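Local coordinates for protein SalCYP (Salinispora tropica, PDB 7ABA) that is a cytochrome P450 family protein, rich in helix, that binds heme c in a pocket, at residues A[140-145]-A[394-399]. Numbering follows the deposited sequence.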
ATOM      1  N   VAL A 140      -3.772 -24.388   3.233  1.00  9.52           N
ATOM      2  CA  VAL A 140      -2.581 -23.556   3.337  1.00  9.29           C
ATOM      3  C   VAL A 140      -2.930 -22.331   4.162  1.00 11.64           C
ATOM      4  O   VAL A 140      -4.078 -21.878   4.177  1.00 10.06           O
ATOM      5  CB  VAL A 140      -2.037 -23.173   1.935  1.00 12.22           C
ATOM      6  CG1 VAL A 140      -2.963 -22.191   1.236  1.00  9.63           C
ATOM      7  CG2 VAL A 140      -0.607 -22.630   2.028  1.00 14.19           C
ATOM      8  N   SER A 141      -1.936 -21.805   4.867  1.00 11.63           N
ATOM      9  CA  SER A 141      -2.030 -20.466   5.431  1.00 15.33           C
ATOM     10  C   SER A 141      -1.618 -19.524   4.309  1.00  9.49           C
ATOM     11  O   SER A 141      -0.433 -19.397   3.987  1.00 10.76           O
ATOM     12  CB  SER A 141      -1.148 -20.329   6.668  1.00 16.70           C
ATOM     13  OG  SER A 141      -1.193 -19.000   7.156  1.00 21.90           O
ATOM     14  N   PHE A 142      -2.609 -18.882   3.692  1.00  9.19           N
ATOM     15  CA  PHE A 142      -2.403 -18.280   2.380  1.00  7.42           C
ATOM     16  C   PHE A 142      -1.251 -17.282   2.390  1.00  8.52           C
ATOM     17  O   PHE A 142      -0.389 -17.307   1.506  1.00 10.81           O
ATOM     18  CB  PHE A 142      -3.691 -17.611   1.905  1.00  8.88           C
ATOM     19  CG  PHE A 142      -3.560 -16.965   0.556  1.00  6.43           C
ATOM     20  CD1 PHE A 142      -3.724 -17.712  -0.600  1.00  6.98           C
ATOM     21  CD2 PHE A 142      -3.267 -15.614   0.445  1.00  7.91           C
ATOM     22  CE1 PHE A 142      -3.598 -17.124  -1.844  1.00  9.19           C
ATOM     23  CE2 PHE A 142      -3.135 -15.019  -0.798  1.00  9.33           C
ATOM     24  CZ  PHE A 142      -3.303 -15.773  -1.943  1.00  8.10           C
ATOM     25  N   SER A 143      -1.222 -16.381   3.367  1.00  7.50           N
ATOM     26  CA  SER A 143      -0.218 -15.325   3.318  1.00  7.32           C
ATOM     27  C   SER A 143       1.115 -15.776   3.901  1.00  8.59           C
ATOM     28  O   SER A 143       2.167 -15.493   3.323  1.00  9.83           O
ATOM     29  CB  SER A 143      -0.734 -14.077   4.029  1.00 10.67           C
ATOM     30  OG  SER A 143      -1.744 -13.486   3.239  1.00 11.77           O
ATOM     31  N   ASP A 144       1.096 -16.512   5.014  1.00  7.50           N
ATOM     32  CA  ASP A 144       2.345 -16.930   5.648  1.00  7.30           C
ATOM     33  C   ASP A 144       3.138 -17.885   4.761  1.00  8.92           C
ATOM     34  O   ASP A 144       4.366 -17.777   4.648  1.00  9.20           O
ATOM     35  CB  ASP A 144       2.058 -17.597   6.993  1.00 11.46           C
ATOM     36  CG  ASP A 144       1.583 -16.618   8.053  1.00 18.87           C
ATOM     37  OD1 ASP A 144       1.683 -15.393   7.843  1.00 14.88           O
ATOM     38  OD2 ASP A 144       1.095 -17.088   9.102  1.00 20.22           O
ATOM     39  N   GLU A 145       2.465 -18.869   4.174  1.00  7.23           N
ATOM     40  CA  GLU A 145       3.154 -19.955   3.497  1.00  7.04           C
ATOM     41  C   GLU A 145       3.253 -19.760   1.990  1.00  9.39           C
ATOM     42  O   GLU A 145       4.150 -20.342   1.367  1.00 12.07           O
ATOM     43  CB  GLU A 145       2.460 -21.289   3.819  1.00 10.65           C
ATOM     44  CG  GLU A 145       2.454 -21.589   5.316  1.00 18.42           C
ATOM     45  CD  GLU A 145       1.844 -22.927   5.668  1.00 33.60           C
ATOM     46  OE1 GLU A 145       0.655 -23.161   5.339  1.00 16.11           O
ATOM     47  OE2 GLU A 145       2.562 -23.743   6.286  1.00 31.50           O
ATOM     48  N   TYR A 394      -2.708 -11.642  10.832  1.00 10.13           N
ATOM     49  CA  TYR A 394      -3.858 -12.497  10.584  1.00 13.22           C
ATOM     50  C   TYR A 394      -3.339 -13.827  10.066  1.00 15.82           C
ATOM     51  O   TYR A 394      -2.164 -13.957   9.717  1.00 14.03           O
ATOM     52  CB  TYR A 394      -4.825 -11.856   9.579  1.00 12.57           C
ATOM     53  CG  TYR A 394      -4.211 -11.664   8.216  1.00 10.53           C
ATOM     54  CD1 TYR A 394      -4.272 -12.673   7.268  1.00 11.94           C
ATOM     55  CD2 TYR A 394      -3.541 -10.486   7.884  1.00  8.40           C
ATOM     56  CE1 TYR A 394      -3.712 -12.514   6.024  1.00  9.16           C
ATOM     57  CE2 TYR A 394      -2.966 -10.319   6.631  1.00 12.22           C
ATOM     58  CZ  TYR A 394      -3.055 -11.343   5.707  1.00  8.14           C
ATOM     59  OH  TYR A 394      -2.499 -11.204   4.458  1.00 10.31           O
ATOM     60  N   ASP A 395      -4.234 -14.818  10.013  1.00 13.15           N
ATOM     61  CA  ASP A 395      -3.912 -16.137   9.468  1.00 13.94           C
ATOM     62  C   ASP A 395      -5.074 -16.563   8.574  1.00 13.67           C
ATOM     63  O   ASP A 395      -6.116 -16.999   9.071  1.00 18.32           O
ATOM     64  CB  ASP A 395      -3.667 -17.149  10.584  1.00 18.85           C
ATOM     65  CG  ASP A 395      -3.274 -18.525  10.065  1.00 26.93           C
ATOM     66  OD1 ASP A 395      -3.045 -18.671   8.845  1.00 26.25           O
ATOM     67  OD2 ASP A 395      -3.201 -19.465  10.887  1.00 26.89           O
ATOM     68  N   LEU A 396      -4.889 -16.448   7.260  1.00 10.41           N
ATOM     69  CA  LEU A 396      -5.928 -16.794   6.292  1.00 10.65           C
ATOM     70  C   LEU A 396      -5.769 -18.261   5.911  1.00 10.40           C
ATOM     71  O   LEU A 396      -4.883 -18.622   5.133  1.00 10.39           O
ATOM     72  CB  LEU A 396      -5.847 -15.899   5.067  1.00  8.60           C
ATOM     73  CG  LEU A 396      -6.821 -16.237   3.935  1.00  9.53           C
ATOM     74  CD1 LEU A 396      -8.293 -16.181   4.379  1.00 11.16           C
ATOM     75  CD2 LEU A 396      -6.581 -15.283   2.774  1.00  7.79           C
ATOM     76  N   ARG A 397      -6.641 -19.106   6.447  1.00 10.32           N
ATOM     77  CA  ARG A 397      -6.647 -20.523   6.112  1.00 12.10           C
ATOM     78  C   ARG A 397      -7.611 -20.750   4.956  1.00 11.77           C
ATOM     79  O   ARG A 397      -8.763 -20.308   5.010  1.00 10.41           O
ATOM     80  CB  ARG A 397      -7.065 -21.369   7.315  1.00 15.95           C
ATOM     81  CG  ARG A 397      -6.105 -21.340   8.498  1.00 32.54           C
ATOM     82  CD  ARG A 397      -4.749 -21.926   8.139  1.00 25.29           C
ATOM     83  NE  ARG A 397      -3.863 -21.993   9.302  1.00 26.91           N
ATOM     84  CZ  ARG A 397      -3.483 -23.110   9.914  1.00 37.68           C
ATOM     85  NH1 ARG A 397      -3.892 -24.297   9.486  1.00 38.66           N
ATOM     86  NH2 ARG A 397      -2.674 -23.041  10.963  1.00 49.91           N
ATOM     87  N   ILE A 398      -7.131 -21.413   3.905  1.00 10.06           N
ATOM     88  CA  ILE A 398      -7.957 -21.815   2.774  1.00  9.98           C
ATOM     89  C   ILE A 398      -7.869 -23.328   2.673  1.00 10.51           C
ATOM     90  O   ILE A 398      -6.785 -23.894   2.835  1.00 10.59           O
ATOM     91  CB  ILE A 398      -7.502 -21.160   1.449  1.00  9.28           C
ATOM     92  CG1 ILE A 398      -7.373 -19.630   1.572  1.00 14.31           C
ATOM     93  CG2 ILE A 398      -8.451 -21.533   0.322  1.00  9.33           C
ATOM     94  CD1 ILE A 398      -8.650 -18.909   1.861  1.00 21.05           C
ATOM     95  N   VAL A 399      -9.008 -23.983   2.420  1.00 10.94           N
ATOM     96  CA  VAL A 399      -9.063 -25.438   2.306  1.00 11.52           C
ATOM     97  C   VAL A 399      -9.738 -25.816   0.992  1.00 12.53           C
ATOM     98  O   VAL A 399     -10.521 -25.046   0.423  1.00 11.24           O
ATOM     99  CB  VAL A 399      -9.793 -26.091   3.498  1.00 15.72           C
ATOM    100  CG1 VAL A 399      -9.012 -25.865   4.792  1.00 13.13           C
ATOM    101  CG2 VAL A 399     -11.220 -25.560   3.627  1.00 13.75           C
TER
HETATM  102  O   HOH W   1      -2.066 -16.389   6.225  1.00 10.68           O
HETATM  103  O   HOH W   2      -0.602 -14.049   7.415  1.00 19.94           O
HETATM  104  O   HOH W   3      -0.022 -15.307  10.894  1.00 22.34           O
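Tyr394 reaches Ser143 with its phenol oxygen: Ser143 OG, lying at the ring edge near its plane, donates to Tyr394 OH over 2.7 Å. The same phenol oxygen bonds Asn254 of helix 250-265, so the tyrosine ties the first turn of helix 142-159 to that neighbour. One water donates to both Tyr394 O and Asp144 OD2, and a second lies between Tyr394 O and Asp144 OD1, in a carboxylate salt-bridged to Arg148. At Asp395 the bond is direct and short, Ser141 OG giving its proton to Asp395 OD1 at 2.5 Å from above the carboxylate plane. With CG of Asp395 anti to the backbone N (chi1 -178°), the other oxygen, OD2, meets NE of Arg397 in a salt bridge. Leu396 O accepts a nearly straight bond from Phe142 N (2.7 Å), while Leu396 CD2 lies 3.8 Å from Phe142 CB, the two side chains running side by side. One water accepts from Leu396 N and Ser143 N and donates to Ser141 OG. Beyond this point the chains form the two-stranded antiparallel sheet of 139-141 and 397-399, joining the C-terminal end of this P450 fold to the start of helix 142-159. Arg397 and Ser141 form a non-hydrogen-bonded antiparallel pair, and the bent arginine chain carries NH1 to Glu139. Ile398 and Val140 are the hydrogen-bonded pair, Val140 N to Ile398 O and Ile398 N to Val140 O, each 3.1 Å, and both side chains pack on Trp371.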